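Local atomic coordinates of mandelate racemase/muconate lactonizing enzyme family protein (Azoarcus sp., PDB entry 2QDE), a protein that belongs to the mandelate racemase/muconate lactonizing enzyme family of the enolase superfamily and holds a barium ion at the barrel metal site. Residues 139-144 with 162-167; 190-195 with 215-220; 207-212 with 237-242. All blocks are in the same frame, centred on the assembly; numbering follows the deposited sequence.

Interaction 1. Residues 139-144 with 162-167; sequences LVLGAG and HFVKLK
L139 and V140 pair in parallel with V164 and K165, and backbone hydrogen bonds carry the register. L139 N donates to F163 O at 3.2 Å, from above the carbonyl plane. K165 N answers to L139 O at 3.0 Å, with an almost straight N-H...O angle of 176°. L141 N then donates to K165 O at 2.9 Å, nearly along the C=O axis. The same oxygen also takes a CA-H...O contact from V140 CA. Farther on the backbones separate, and a water bridges them, donating to L141 O and accepting from K167 N.

The segments lie on strands 135-140 and 164-167 of a right-handed beta-alpha-beta unit, joined by helix 146-159. They belong to the parallel barrel sheet of the enolase C-terminal domain.

Side chains also meet on both faces of the pair. On the helix side, L141 CD1 touches both V164 CG1 and L166 CD2, at 3.6 Å from each. L141 and L166 lie side by side and point the same way, while L141 and V164 meet at a slant. V149, A153 and V156 of helix 146-159 also touch L141.

On the face of V140 and K165, the lysine is extended, with CG anti to the backbone N (chi1 170°). This lays its chain alongside V140, and CG2 of V140 meets K165 CD at 3.5 Å. V140 CG1 touches K167 CE at 3.6 Å, the two side chains crossing at about a right angle.

K165 NZ hydrogen-bonds to D195 OD2 and forms a salt bridge with E221, both at the barium site.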
# COMPACT_ATOMS: atom_id res chain seq x y z
N LEU A 139 15.44 36.20 7.04
CA LEU A 139 15.57 36.41 8.48
C LEU A 139 14.28 36.26 9.27
O LEU A 139 13.20 36.60 8.78
CB LEU A 139 16.14 37.80 8.73
CG LEU A 139 17.23 37.96 9.79
CD1 LEU A 139 18.50 37.24 9.32
CD2 LEU A 139 17.51 39.44 10.01
N VAL A 140 14.40 35.75 10.49
CA VAL A 140 13.25 35.57 11.39
C VAL A 140 13.09 36.86 12.19
O VAL A 140 14.07 37.42 12.66
CB VAL A 140 13.49 34.43 12.41
CG1 VAL A 140 12.22 34.18 13.22
CG2 VAL A 140 13.91 33.17 11.70
N LEU A 141 11.85 37.33 12.36
CA LEU A 141 11.63 38.57 13.10
C LEU A 141 11.32 38.34 14.58
O LEU A 141 10.86 37.27 14.98
CB LEU A 141 10.50 39.38 12.46
CG LEU A 141 10.61 39.64 10.95
CD1 LEU A 141 9.45 40.54 10.52
CD2 LEU A 141 11.93 40.31 10.62
N GLY A 142 11.58 39.37 15.39
CA GLY A 142 11.33 39.27 16.82
C GLY A 142 9.88 39.54 17.16
O GLY A 142 9.16 40.20 16.41
N ALA A 143 9.44 39.02 18.30
CA ALA A 143 8.06 39.21 18.74
C ALA A 143 7.79 40.67 19.09
O ALA A 143 8.72 41.44 19.38
CB ALA A 143 7.77 38.32 19.95
N GLY A 144 6.51 41.03 19.07
CA GLY A 144 6.11 42.40 19.39
C GLY A 144 4.74 42.63 18.79
O GLY A 144 4.20 41.75 18.11
N HIS A 162 16.31 38.18 1.58
CA HIS A 162 15.46 37.51 0.60
C HIS A 162 14.11 36.95 1.03
O HIS A 162 13.28 36.63 0.18
CB HIS A 162 16.31 36.43 -0.05
CG HIS A 162 17.62 36.95 -0.55
ND1 HIS A 162 17.80 37.37 -1.85
CD2 HIS A 162 18.78 37.21 0.10
CE1 HIS A 162 19.02 37.87 -1.98
NE2 HIS A 162 19.63 37.78 -0.81
N PHE A 163 13.89 36.80 2.33
CA PHE A 163 12.60 36.35 2.80
C PHE A 163 12.40 36.80 4.23
O PHE A 163 13.34 37.26 4.87
CB PHE A 163 12.42 34.82 2.65
CG PHE A 163 13.34 33.99 3.49
CD1 PHE A 163 13.13 33.86 4.86
CD2 PHE A 163 14.38 33.27 2.90
CE1 PHE A 163 13.94 33.02 5.62
CE2 PHE A 163 15.19 32.43 3.65
CZ PHE A 163 14.97 32.30 5.01
N VAL A 164 11.17 36.69 4.72
CA VAL A 164 10.85 37.09 6.07
C VAL A 164 10.06 35.97 6.76
O VAL A 164 9.01 35.57 6.28
CB VAL A 164 10.00 38.38 6.06
CG1 VAL A 164 9.49 38.68 7.46
CG2 VAL A 164 10.84 39.54 5.55
N LYS A 165 10.58 35.49 7.88
CA LYS A 165 9.95 34.41 8.63
C LYS A 165 9.41 34.92 9.98
O LYS A 165 10.11 35.66 10.67
CB LYS A 165 10.98 33.30 8.86
CG LYS A 165 10.55 32.22 9.83
CD LYS A 165 11.62 31.14 9.93
CE LYS A 165 11.43 30.27 11.15
NZ LYS A 165 12.42 29.17 11.18
N LEU A 166 8.19 34.52 10.32
CA LEU A 166 7.56 34.93 11.58
C LEU A 166 7.32 33.72 12.49
O LEU A 166 7.15 32.60 12.02
CB LEU A 166 6.20 35.61 11.31
CG LEU A 166 6.14 36.67 10.21
CD1 LEU A 166 4.70 37.05 9.93
CD2 LEU A 166 6.97 37.89 10.60
N LYS A 167 7.34 33.95 13.80
CA LYS A 167 7.07 32.87 14.74
C LYS A 167 5.62 33.01 15.19
O LYS A 167 5.22 34.07 15.66
CB LYS A 167 8.01 32.95 15.94
CG LYS A 167 9.46 32.74 15.54
CD LYS A 167 10.39 32.58 16.73
CE LYS A 167 11.80 32.26 16.24
NZ LYS A 167 12.79 32.26 17.36
O HOH W 1 8.45 36.38 14.76

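Interaction 2. Residues 190-195 with 215-220. With BA (barium ion), chain I.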
# COMPACT_ATOMS: atom_id res chain seq x y z
N VAL A 190 6.58 39.71 -1.67
CA VAL A 190 7.61 39.29 -0.73
C VAL A 190 7.38 37.87 -0.22
O VAL A 190 6.25 37.49 0.08
CB VAL A 190 7.68 40.25 0.47
CG1 VAL A 190 8.51 39.64 1.59
CG2 VAL A 190 8.27 41.57 0.03
N ASP A 191 8.47 37.09 -0.14
CA ASP A 191 8.44 35.71 0.35
C ASP A 191 8.23 35.78 1.87
O ASP A 191 9.15 36.12 2.61
CB ASP A 191 9.78 35.02 0.03
CG ASP A 191 9.85 33.58 0.54
OD1 ASP A 191 8.98 33.15 1.33
OD2 ASP A 191 10.80 32.86 0.16
N LEU A 192 7.02 35.47 2.31
CA LEU A 192 6.69 35.52 3.73
C LEU A 192 6.12 34.18 4.22
O LEU A 192 5.24 33.61 3.57
CB LEU A 192 5.66 36.62 3.97
CG LEU A 192 5.08 36.77 5.37
CD1 LEU A 192 6.17 37.26 6.33
CD2 LEU A 192 3.90 37.74 5.35
N PHE A 193 6.62 33.68 5.35
CA PHE A 193 6.09 32.44 5.90
C PHE A 193 6.17 32.41 7.42
O PHE A 193 6.77 33.29 8.02
CB PHE A 193 6.77 31.20 5.27
CG PHE A 193 8.24 31.07 5.56
CD1 PHE A 193 8.69 30.25 6.60
CD2 PHE A 193 9.19 31.69 4.75
CE1 PHE A 193 10.06 30.05 6.83
CE2 PHE A 193 10.57 31.51 4.96
CZ PHE A 193 11.00 30.68 6.00
N ILE A 194 5.55 31.40 8.03
CA ILE A 194 5.55 31.30 9.49
C ILE A 194 6.06 29.96 10.01
O ILE A 194 6.01 28.95 9.31
CB ILE A 194 4.13 31.53 10.05
CG1 ILE A 194 3.16 30.50 9.46
CG2 ILE A 194 3.66 32.94 9.72
CD1 ILE A 194 1.76 30.56 10.04
N ASP A 195 6.55 29.97 11.25
CA ASP A 195 7.10 28.79 11.90
C ASP A 195 6.28 28.50 13.16
O ASP A 195 6.13 29.38 14.01
CB ASP A 195 8.56 29.07 12.27
CG ASP A 195 9.29 27.83 12.74
OD1 ASP A 195 8.65 26.79 13.00
OD2 ASP A 195 10.54 27.90 12.87
N TYR A 215 -3.67 35.21 2.97
CA TYR A 215 -2.44 35.99 3.05
C TYR A 215 -1.31 35.44 2.17
O TYR A 215 -0.23 36.02 2.12
CB TYR A 215 -1.99 36.11 4.50
CG TYR A 215 -3.03 36.77 5.37
CD1 TYR A 215 -3.43 38.08 5.13
CD2 TYR A 215 -3.67 36.06 6.39
CE1 TYR A 215 -4.44 38.68 5.87
CE2 TYR A 215 -4.68 36.66 7.15
CZ TYR A 215 -5.06 37.97 6.88
OH TYR A 215 -6.06 38.56 7.62
N ASN A 216 -1.59 34.33 1.49
CA ASN A 216 -0.63 33.70 0.59
C ASN A 216 0.78 33.46 1.12
O ASN A 216 1.76 33.82 0.48
CB ASN A 216 -0.52 34.50 -0.71
CG ASN A 216 -1.82 34.53 -1.47
OD1 ASN A 216 -2.83 35.04 -0.96
ND2 ASN A 216 -1.81 34.00 -2.69
N LEU A 217 0.88 32.84 2.29
CA LEU A 217 2.18 32.54 2.87
C LEU A 217 2.88 31.52 1.95
O LEU A 217 2.23 30.61 1.41
CB LEU A 217 2.00 31.95 4.27
CG LEU A 217 1.26 32.86 5.27
CD1 LEU A 217 0.90 32.09 6.53
CD2 LEU A 217 2.14 34.06 5.60
N SER A 218 4.19 31.66 1.77
CA SER A 218 4.92 30.74 0.92
C SER A 218 4.92 29.32 1.50
O SER A 218 5.06 28.35 0.77
CB SER A 218 6.35 31.21 0.70
OG SER A 218 7.11 31.16 1.89
N LYS A 219 4.76 29.22 2.82
CA LYS A 219 4.76 27.92 3.48
C LYS A 219 4.48 28.01 4.97
O LYS A 219 4.50 29.11 5.55
CB LYS A 219 6.12 27.23 3.27
CG LYS A 219 7.32 28.16 3.54
CD LYS A 219 8.64 27.47 3.25
CE LYS A 219 9.78 28.46 3.10
NZ LYS A 219 9.62 29.30 1.89
N ILE A 220 4.20 26.86 5.59
CA ILE A 220 3.96 26.77 7.03
C ILE A 220 5.03 25.81 7.56
O ILE A 220 5.06 24.64 7.18
CB ILE A 220 2.58 26.15 7.37
CG1 ILE A 220 1.46 26.94 6.69
CG2 ILE A 220 2.39 26.16 8.88
CD1 ILE A 220 1.41 28.39 7.08
BA BA I . 11.36 25.43 13.70
O HOH W 2 12.17 30.71 1.60
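F193 carries K219 over one face of its ring. K219 CE stands 3.6 Å from the ring centroid, close to the ring normal, in a CH-pi contact. K219 NZ, 4.2 Å from the centroid of the F193 ring and 30° off its normal, makes an off-centre cation-pi contact. A bend at chi4 (-67°) turns NZ toward S218 and D191.

The tight, buried part lies on the side of I194. I194 CG1 packs on I220 CD1 at 3.6 Å, side by side. L217 crosses I194 at about a right angle and also reaches L192. S218 N donates to L192 O at 2.9 Å.

Residues 190-195 run into a strand of the enolase-type barrel. Residues 215-220 lead from helix 202-212 into the next parallel strand. I194 pairs there with I220. D195 binds barium through both carboxylate oxygens, and N197, E221 and D246 complete the protein ligands.

The D191 end is looser and more polar. S218 OG donates to the syn side of D191 OD1 at 2.8 Å, 26° out of the carboxylate plane. K219 NZ bonds to S218 OG, but its salt bridge to D191 OD1 is long at 3.9 Å. A water joins D191 OD2 to K219 NZ.

Interaction 3. Residues 207-212 with 237-242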
# COMPACT_ATOMS: atom_id res chain seq x y z
N THR A 207 -7.62 24.58 10.92
CA THR A 207 -8.33 25.85 11.07
C THR A 207 -7.48 27.10 10.85
O THR A 207 -7.87 28.00 10.12
CB THR A 207 -8.97 25.96 12.46
OG1 THR A 207 -9.85 24.85 12.68
CG2 THR A 207 -9.77 27.26 12.58
N THR A 208 -6.32 27.14 11.50
CA THR A 208 -5.46 28.30 11.38
C THR A 208 -4.89 28.46 9.99
O THR A 208 -4.90 29.56 9.44
CB THR A 208 -4.32 28.23 12.40
OG1 THR A 208 -4.87 28.07 13.71
CG2 THR A 208 -3.49 29.52 12.37
N ILE A 209 -4.39 27.37 9.42
CA ILE A 209 -3.81 27.45 8.08
C ILE A 209 -4.86 27.93 7.09
O ILE A 209 -4.57 28.77 6.24
CB ILE A 209 -3.24 26.09 7.64
CG1 ILE A 209 -2.10 25.69 8.57
CG2 ILE A 209 -2.75 26.17 6.20
CD1 ILE A 209 -1.51 24.34 8.30
N ARG A 210 -6.08 27.41 7.20
CA ARG A 210 -7.14 27.84 6.29
C ARG A 210 -7.47 29.31 6.54
O ARG A 210 -7.75 30.06 5.60
CB ARG A 210 -8.38 26.96 6.48
CG ARG A 210 -8.19 25.56 5.90
CD ARG A 210 -9.44 24.70 5.99
NE ARG A 210 -9.30 23.50 5.16
CZ ARG A 210 -10.22 22.55 5.05
NH1 ARG A 210 -11.36 22.65 5.72
NH2 ARG A 210 -10.00 21.50 4.28
N ALA A 211 -7.39 29.73 7.79
CA ALA A 211 -7.67 31.11 8.15
C ALA A 211 -6.58 32.04 7.59
O ALA A 211 -6.81 33.23 7.43
CB ALA A 211 -7.75 31.26 9.66
N LEU A 212 -5.42 31.48 7.30
CA LEU A 212 -4.30 32.26 6.79
C LEU A 212 -4.11 32.20 5.28
O LEU A 212 -3.29 32.94 4.73
CB LEU A 212 -3.00 31.83 7.47
CG LEU A 212 -2.91 32.02 8.99
CD1 LEU A 212 -1.56 31.50 9.49
CD2 LEU A 212 -3.08 33.49 9.34
N GLY A 237 -3.18 17.16 2.69
CA GLY A 237 -4.32 16.77 1.89
C GLY A 237 -5.55 17.64 2.13
O GLY A 237 -6.57 17.47 1.45
N LYS A 238 -5.47 18.55 3.09
CA LYS A 238 -6.60 19.42 3.40
C LYS A 238 -6.29 20.90 3.19
O LYS A 238 -7.21 21.73 3.24
CB LYS A 238 -7.07 19.22 4.85
CG LYS A 238 -7.43 17.78 5.24
CD LYS A 238 -8.42 17.12 4.27
CE LYS A 238 -9.76 17.81 4.23
NZ LYS A 238 -10.73 17.03 3.39
N VAL A 239 -5.02 21.25 2.99
CA VAL A 239 -4.66 22.65 2.78
C VAL A 239 -3.80 22.85 1.54
O VAL A 239 -3.08 21.95 1.11
CB VAL A 239 -3.88 23.24 3.99
CG1 VAL A 239 -4.71 23.10 5.25
CG2 VAL A 239 -2.54 22.54 4.15
N ALA A 240 -3.86 24.05 0.98
CA ALA A 240 -3.10 24.36 -0.22
C ALA A 240 -1.68 24.80 0.09
O ALA A 240 -0.74 24.46 -0.62
CB ALA A 240 -3.81 25.46 -1.01
N THR A 241 -1.54 25.56 1.17
CA THR A 241 -0.25 26.09 1.59
C THR A 241 0.81 25.01 1.80
O THR A 241 0.57 24.02 2.48
CB THR A 241 -0.39 26.90 2.90
OG1 THR A 241 -1.52 27.77 2.79
CG2 THR A 241 0.86 27.72 3.16
N PRO A 242 2.00 25.20 1.20
CA PRO A 242 3.08 24.22 1.34
C PRO A 242 3.41 23.99 2.81
O PRO A 242 3.39 24.92 3.60
CB PRO A 242 4.24 24.87 0.59
CG PRO A 242 3.55 25.73 -0.43
CD PRO A 242 2.42 26.33 0.36
O HOH W 3 -1.95 29.46 5.16
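I209 lays its CG2 methyl against V239, meeting CB and CG1 of the valine at 3.8 Å each. The two side chains cross at about a right angle. With chi1 -63°, CG1 of I209 stands beside the backbone N and CG2 points anti to that N; CG2 does the touching. The same methyl comes near T241 OG1 at 4.0 Å. A water spans the remaining distance, donating to I209 O at 2.9 Å and hydrogen-bonded to T241 OG1.

R210 grips the backbone of the loop. R210 NH2 donates to K238 O at 3.0 Å, on a lone pair and in the carbonyl plane. The oxygen lies at the guanidinium edge, 4° out of its plane. R210 NE adds a weak bond to K238 O at 3.3 Å. The extended chain from CG to NE carries the group across to K238.

NH2 of R210 also touches K238 CE. The two ends have partners in a second subunit: R210 NH1 bonds to A240 O and K238 NZ to V239 O of that chain. The contact therefore lies at a subunit interface.

Within the barrel of the enolase C-terminal domain, residues 207-212 lie on helix 202-212. Residues 237-242 follow helix 229-236 and lead into strand 243-245. L206, one turn before R210 in the helix, also touches K238 and V239.

The three contacts follow one another round the barrel of the enolase C-terminal domain. Interactions 1 and 2 have centres about 10 Å apart and meet through the neighbouring strands 164-167 and 192-195, where L166 O and D195 N probably hydrogen-bond. The centre of interaction 3 is about 11 Å from that of interaction 2 and about 20 Å from that of interaction 1. Along the chain, interaction 1 closes before interaction 2 opens, whereas the segments of interactions 2 and 3 alternate. P242 O and I220 N probably form a hydrogen bond between those two. The series thus runs from strands beside the barium site to a helix and loop at a subunit interface.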